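Local structure of endolysin B (Mycobacterium phage D29, 3HC7) at residues 49-61 / 83-95. The protein hydrolyses the ester link between mycolic acids and the arabinogalactan-peptidoglycan of the host cell wall, contributing to phage-induced host lysis. Sequence-based numbering, arbitrary orientation.
Sequences MWPSVEKGVAELI and QGAIVVGQVLKHH
Val87 and Val57 interlock at the middle of this helix pair, where their CA atoms stand 5.1 Å apart and the axes of the two segments cross at -54°. Val87 is a knob among Val53, Gly56, Val57 and Leu60: its CG1 rests on bare backbone, 3.5 Å from Gly56 C, while CG2 lies against Val53 O. Val57 returns the fit as a knob among Val87, Gln90, Val91 and His95. With CG1 anti to the backbone N (chi1 162°), Val57 sends that methyl to Val91 CG2 and leaves CG2 for the CB of Gln90. Leu60 CD2 packs 3.7 Å from Val91 CG2 and also reaches Val87 and Val88; Leu60 and Val88 also pack against the central parallel sheet, both touching Met78.

Two rings flank this aliphatic core. Ile61 CD1 makes a CH-pi contact with His95, 3.6 Å from the ring centroid and only 5° off its normal. Toward the other end, Trp50 swings its six-membered ring back to the partner helix, CZ3 lying 3.6 Å from Ile86 CG2. Gln90 NE2 comes to the edge of the indole, the amide plane standing steeply to the ring; Gln90 NE2 hydrogen-bonds to Asp146 OD2.

The polar link is at Gln83, whose extended side chain runs past Met49 CG. Ser52 OG donates to Gln83 OE1, although the modelled 2.5 Å is doubtful because OE1 is crowded there. The NE2 end is held more surely, by Ala45 O and Thr12 OG1.

Gln83 directly follows the active-site Ser82, probably the nucleophile, in a GxSxG motif consistent with the nucleophile elbow of alpha/beta hydrolases. The chemistry thus joins a close-fitting apolar interface between neighbouring helices to a buried amide, held through NE2, next to that serine.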
loop_
_atom_site.group_PDB
_atom_site.type_symbol
_atom_site.label_atom_id
_atom_site.label_comp_id
_atom_site.label_asym_id
_atom_site.label_seq_id
_atom_site.Cartn_x
_atom_site.Cartn_y
_atom_site.Cartn_z
ATOM N N MET A 49 -10.992 -6.430 -0.497
ATOM C CA MET A 49 -9.946 -5.461 -0.767
ATOM C C MET A 49 -9.267 -5.674 -2.123
ATOM O O MET A 49 -9.045 -4.716 -2.860
ATOM C CB MET A 49 -8.896 -5.499 0.343
ATOM C CG MET A 49 -7.822 -4.427 0.221
ATOM S SD MET A 49 -6.656 -4.486 1.594
ATOM C CE MET A 49 -7.761 -4.040 2.947
ATOM N N TRP A 50 -8.921 -6.911 -2.459
ATOM C CA TRP A 50 -8.121 -7.098 -3.666
ATOM C C TRP A 50 -8.751 -6.532 -4.944
ATOM O O TRP A 50 -8.055 -5.893 -5.736
ATOM C CB TRP A 50 -7.624 -8.540 -3.864
ATOM C CG TRP A 50 -6.402 -8.516 -4.746
ATOM C CD1 TRP A 50 -6.351 -8.780 -6.085
ATOM C CD2 TRP A 50 -5.073 -8.128 -4.362
ATOM N NE1 TRP A 50 -5.066 -8.611 -6.549
ATOM C CE2 TRP A 50 -4.264 -8.212 -5.513
ATOM C CE3 TRP A 50 -4.484 -7.741 -3.151
ATOM C CZ2 TRP A 50 -2.896 -7.916 -5.492
ATOM C CZ3 TRP A 50 -3.130 -7.448 -3.129
ATOM C CH2 TRP A 50 -2.348 -7.531 -4.296
ATOM N N PRO A 51 -10.063 -6.741 -5.152
ATOM C CA PRO A 51 -10.668 -6.088 -6.329
ATOM C C PRO A 51 -10.523 -4.582 -6.251
ATOM O O PRO A 51 -10.432 -3.922 -7.286
ATOM C CB PRO A 51 -12.150 -6.469 -6.230
ATOM C CG PRO A 51 -12.148 -7.760 -5.425
ATOM C CD PRO A 51 -11.030 -7.587 -4.428
ATOM N N SER A 52 -10.516 -4.038 -5.040
ATOM C CA SER A 52 -10.319 -2.604 -4.880
ATOM C C SER A 52 -8.902 -2.241 -5.331
ATOM O O SER A 52 -8.707 -1.298 -6.091
ATOM C CB SER A 52 -10.571 -2.173 -3.437
ATOM O OG SER A 52 -10.427 -0.769 -3.299
ATOM N N VAL A 53 -7.924 -3.009 -4.863
ATOM C CA VAL A 53 -6.532 -2.842 -5.271
ATOM C C VAL A 53 -6.348 -2.864 -6.794
ATOM O O VAL A 53 -5.612 -2.048 -7.343
ATOM C CB VAL A 53 -5.625 -3.918 -4.621
ATOM C CG1 VAL A 53 -4.207 -3.860 -5.199
ATOM C CG2 VAL A 53 -5.592 -3.739 -3.112
ATOM N N GLU A 54 -7.002 -3.808 -7.468
ATOM C CA GLU A 54 -6.887 -3.940 -8.914
ATOM C C GLU A 54 -7.368 -2.680 -9.634
ATOM O O GLU A 54 -6.774 -2.267 -10.622
ATOM C CB GLU A 54 -7.693 -5.137 -9.426
ATOM C CG GLU A 54 -7.286 -6.499 -8.894
ATOM C CD GLU A 54 -8.292 -7.580 -9.285
ATOM O OE1 GLU A 54 -9.373 -7.240 -9.821
ATOM O OE2 GLU A 54 -8.009 -8.769 -9.059
ATOM N N LYS A 55 -8.451 -2.078 -9.150
ATOM C CA LYS A 55 -8.962 -0.840 -9.759
ATOM C C LYS A 55 -7.993 0.321 -9.573
ATOM O O LYS A 55 -7.755 1.097 -10.500
ATOM C CB LYS A 55 -10.324 -0.476 -9.182
ATOM C CG LYS A 55 -11.393 -1.511 -9.479
ATOM C CD LYS A 55 -12.594 -1.320 -8.580
ATOM C CE LYS A 55 -13.638 -2.378 -8.857
ATOM N NZ LYS A 55 -14.181 -2.225 -10.233
ATOM N N GLY A 56 -7.434 0.435 -8.370
ATOM C CA GLY A 56 -6.465 1.476 -8.083
ATOM C C GLY A 56 -5.223 1.306 -8.936
ATOM O O GLY A 56 -4.670 2.286 -9.435
ATOM N N VAL A 57 -4.780 0.059 -9.103
ATOM C CA VAL A 57 -3.615 -0.224 -9.933
ATOM C C VAL A 57 -3.870 0.204 -11.373
ATOM O O VAL A 57 -3.044 0.871 -11.983
ATOM C CB VAL A 57 -3.205 -1.719 -9.879
ATOM C CG1 VAL A 57 -2.293 -2.098 -11.073
ATOM C CG2 VAL A 57 -2.505 -2.025 -8.568
ATOM N N ALA A 58 -5.014 -0.184 -11.919
ATOM C CA ALA A 58 -5.340 0.171 -13.295
ATOM C C ALA A 58 -5.349 1.687 -13.467
ATOM O O ALA A 58 -4.826 2.209 -14.450
ATOM C CB ALA A 58 -6.667 -0.427 -13.703
ATOM N N GLU A 59 -5.927 2.400 -12.508
ATOM C CA GLU A 59 -5.992 3.854 -12.622
ATOM C C GLU A 59 -4.623 4.517 -12.476
ATOM O O GLU A 59 -4.331 5.504 -13.153
ATOM C CB GLU A 59 -6.972 4.449 -11.618
ATOM C CG GLU A 59 -7.081 5.973 -11.717
ATOM C CD GLU A 59 -7.805 6.443 -12.972
ATOM O OE1 GLU A 59 -8.491 5.623 -13.619
ATOM O OE2 GLU A 59 -7.695 7.641 -13.311
ATOM N N LEU A 60 -3.783 3.982 -11.599
ATOM C CA LEU A 60 -2.461 4.561 -11.398
ATOM C C LEU A 60 -1.589 4.385 -12.644
ATOM O O LEU A 60 -0.820 5.275 -13.018
ATOM C CB LEU A 60 -1.776 3.950 -10.171
ATOM C CG LEU A 60 -0.345 4.458 -9.974
ATOM C CD1 LEU A 60 -0.326 5.978 -9.916
ATOM C CD2 LEU A 60 0.289 3.854 -8.736
ATOM N N ILE A 61 -1.718 3.236 -13.294
ATOM C CA ILE A 61 -0.955 2.970 -14.505
ATOM C C ILE A 61 -1.409 3.928 -15.605
ATOM O O ILE A 61 -0.589 4.576 -16.258
ATOM C CB ILE A 61 -1.147 1.522 -14.972
ATOM C CG1 ILE A 61 -0.425 0.558 -14.026
ATOM C CG2 ILE A 61 -0.628 1.353 -16.398
ATOM C CD1 ILE A 61 -0.865 -0.892 -14.189
ATOM N N GLN A 83 -3.827 0.211 1.961
ATOM C CA GLN A 83 -4.255 -0.368 0.686
ATOM C C GLN A 83 -3.604 0.406 -0.470
ATOM O O GLN A 83 -3.246 -0.164 -1.508
ATOM C CB GLN A 83 -5.780 -0.367 0.552
ATOM C CG GLN A 83 -6.267 -0.905 -0.792
ATOM C CD GLN A 83 -7.788 -0.957 -0.902
ATOM O OE1 GLN A 83 -8.336 -1.075 -1.998
ATOM N NE2 GLN A 83 -8.474 -0.874 0.233
ATOM N N GLY A 84 -3.438 1.710 -0.270
ATOM C CA GLY A 84 -2.798 2.567 -1.252
ATOM C C GLY A 84 -1.348 2.192 -1.488
ATOM O O GLY A 84 -0.833 2.356 -2.595
ATOM N N ALA A 85 -0.687 1.688 -0.446
ATOM C CA ALA A 85 0.700 1.240 -0.556
ATOM C C ALA A 85 0.777 -0.021 -1.403
ATOM O O ALA A 85 1.728 -0.211 -2.159
ATOM C CB ALA A 85 1.291 0.990 0.815
ATOM N N ILE A 86 -0.217 -0.893 -1.270
ATOM C CA ILE A 86 -0.278 -2.068 -2.140
ATOM C C ILE A 86 -0.402 -1.643 -3.609
ATOM O O ILE A 86 0.296 -2.180 -4.476
ATOM C CB ILE A 86 -1.457 -3.005 -1.798
ATOM C CG1 ILE A 86 -1.438 -3.420 -0.326
ATOM C CG2 ILE A 86 -1.426 -4.262 -2.682
ATOM C CD1 ILE A 86 -2.692 -4.225 0.087
ATOM N N VAL A 87 -1.291 -0.686 -3.886
ATOM C CA VAL A 87 -1.472 -0.207 -5.255
ATOM C C VAL A 87 -0.150 0.303 -5.828
ATOM O O VAL A 87 0.267 -0.121 -6.905
ATOM C CB VAL A 87 -2.551 0.903 -5.361
ATOM C CG1 VAL A 87 -2.529 1.551 -6.767
ATOM C CG2 VAL A 87 -3.934 0.344 -5.035
ATOM N N VAL A 88 0.508 1.210 -5.110
ATOM C CA VAL A 88 1.779 1.770 -5.582
ATOM C C VAL A 88 2.842 0.675 -5.698
ATOM O O VAL A 88 3.636 0.663 -6.641
ATOM C CB VAL A 88 2.300 2.898 -4.660
ATOM C CG1 VAL A 88 3.706 3.341 -5.081
ATOM C CG2 VAL A 88 1.347 4.095 -4.671
ATOM N N GLY A 89 2.854 -0.236 -4.729
ATOM C CA GLY A 89 3.812 -1.330 -4.713
ATOM C C GLY A 89 3.634 -2.286 -5.887
ATOM O O GLY A 89 4.612 -2.748 -6.470
ATOM N N GLN A 90 2.387 -2.571 -6.248
ATOM C CA GLN A 90 2.118 -3.452 -7.375
ATOM C C GLN A 90 2.570 -2.820 -8.670
ATOM O O GLN A 90 3.164 -3.487 -9.520
ATOM C CB GLN A 90 0.636 -3.792 -7.456
ATOM C CG GLN A 90 0.210 -4.809 -6.428
ATOM C CD GLN A 90 0.698 -6.197 -6.762
ATOM O OE1 GLN A 90 0.481 -6.688 -7.866
ATOM N NE2 GLN A 90 1.344 -6.850 -5.802
ATOM N N VAL A 91 2.280 -1.529 -8.820
ATOM C CA VAL A 91 2.654 -0.804 -10.021
ATOM C C VAL A 91 4.168 -0.782 -10.154
ATOM O O VAL A 91 4.696 -1.075 -11.214
ATOM C CB VAL A 91 2.060 0.626 -10.047
ATOM C CG1 VAL A 91 2.752 1.478 -11.095
ATOM C CG2 VAL A 91 0.574 0.565 -10.327
ATOM N N LEU A 92 4.862 -0.466 -9.063
ATOM C CA LEU A 92 6.318 -0.438 -9.067
ATOM C C LEU A 92 6.899 -1.802 -9.414
ATOM O O LEU A 92 7.631 -1.943 -10.394
ATOM C CB LEU A 92 6.851 0.014 -7.705
ATOM C CG LEU A 92 8.370 0.085 -7.492
ATOM C CD1 LEU A 92 9.086 0.860 -8.599
ATOM C CD2 LEU A 92 8.673 0.721 -6.150
ATOM N N LYS A 93 6.587 -2.804 -8.598
ATOM C CA LYS A 93 7.195 -4.126 -8.754
ATOM C C LYS A 93 6.897 -4.790 -10.095
ATOM O O LYS A 93 7.785 -5.375 -10.720
ATOM C CB LYS A 93 6.769 -5.065 -7.626
ATOM C CG LYS A 93 7.476 -6.415 -7.675
ATOM C CD LYS A 93 7.093 -7.320 -6.511
ATOM C CE LYS A 93 7.654 -8.727 -6.710
ATOM N NZ LYS A 93 7.476 -9.579 -5.502
ATOM N N HIS A 94 5.650 -4.701 -10.543
ATOM C CA HIS A 94 5.232 -5.497 -11.688
ATOM C C HIS A 94 4.946 -4.719 -12.953
ATOM O O HIS A 94 4.618 -5.327 -13.964
ATOM C CB HIS A 94 4.005 -6.346 -11.340
ATOM C CG HIS A 94 4.269 -7.372 -10.288
ATOM N ND1 HIS A 94 3.553 -7.429 -9.109
ATOM C CD2 HIS A 94 5.179 -8.374 -10.227
ATOM C CE1 HIS A 94 4.010 -8.426 -8.371
ATOM N NE2 HIS A 94 4.997 -9.014 -9.026
ATOM N N HIS A 95 5.052 -3.388 -12.908
ATOM C CA HIS A 95 4.767 -2.591 -14.100
ATOM C C HIS A 95 5.863 -1.591 -14.455
ATOM O O HIS A 95 6.049 -1.267 -15.625
ATOM C CB HIS A 95 3.386 -1.930 -14.011
ATOM C CG HIS A 95 2.263 -2.919 -13.941
ATOM N ND1 HIS A 95 1.712 -3.334 -12.748
ATOM C CD2 HIS A 95 1.604 -3.596 -14.912
ATOM C CE1 HIS A 95 0.754 -4.214 -12.985
ATOM N NE2 HIS A 95 0.667 -4.391 -14.289
#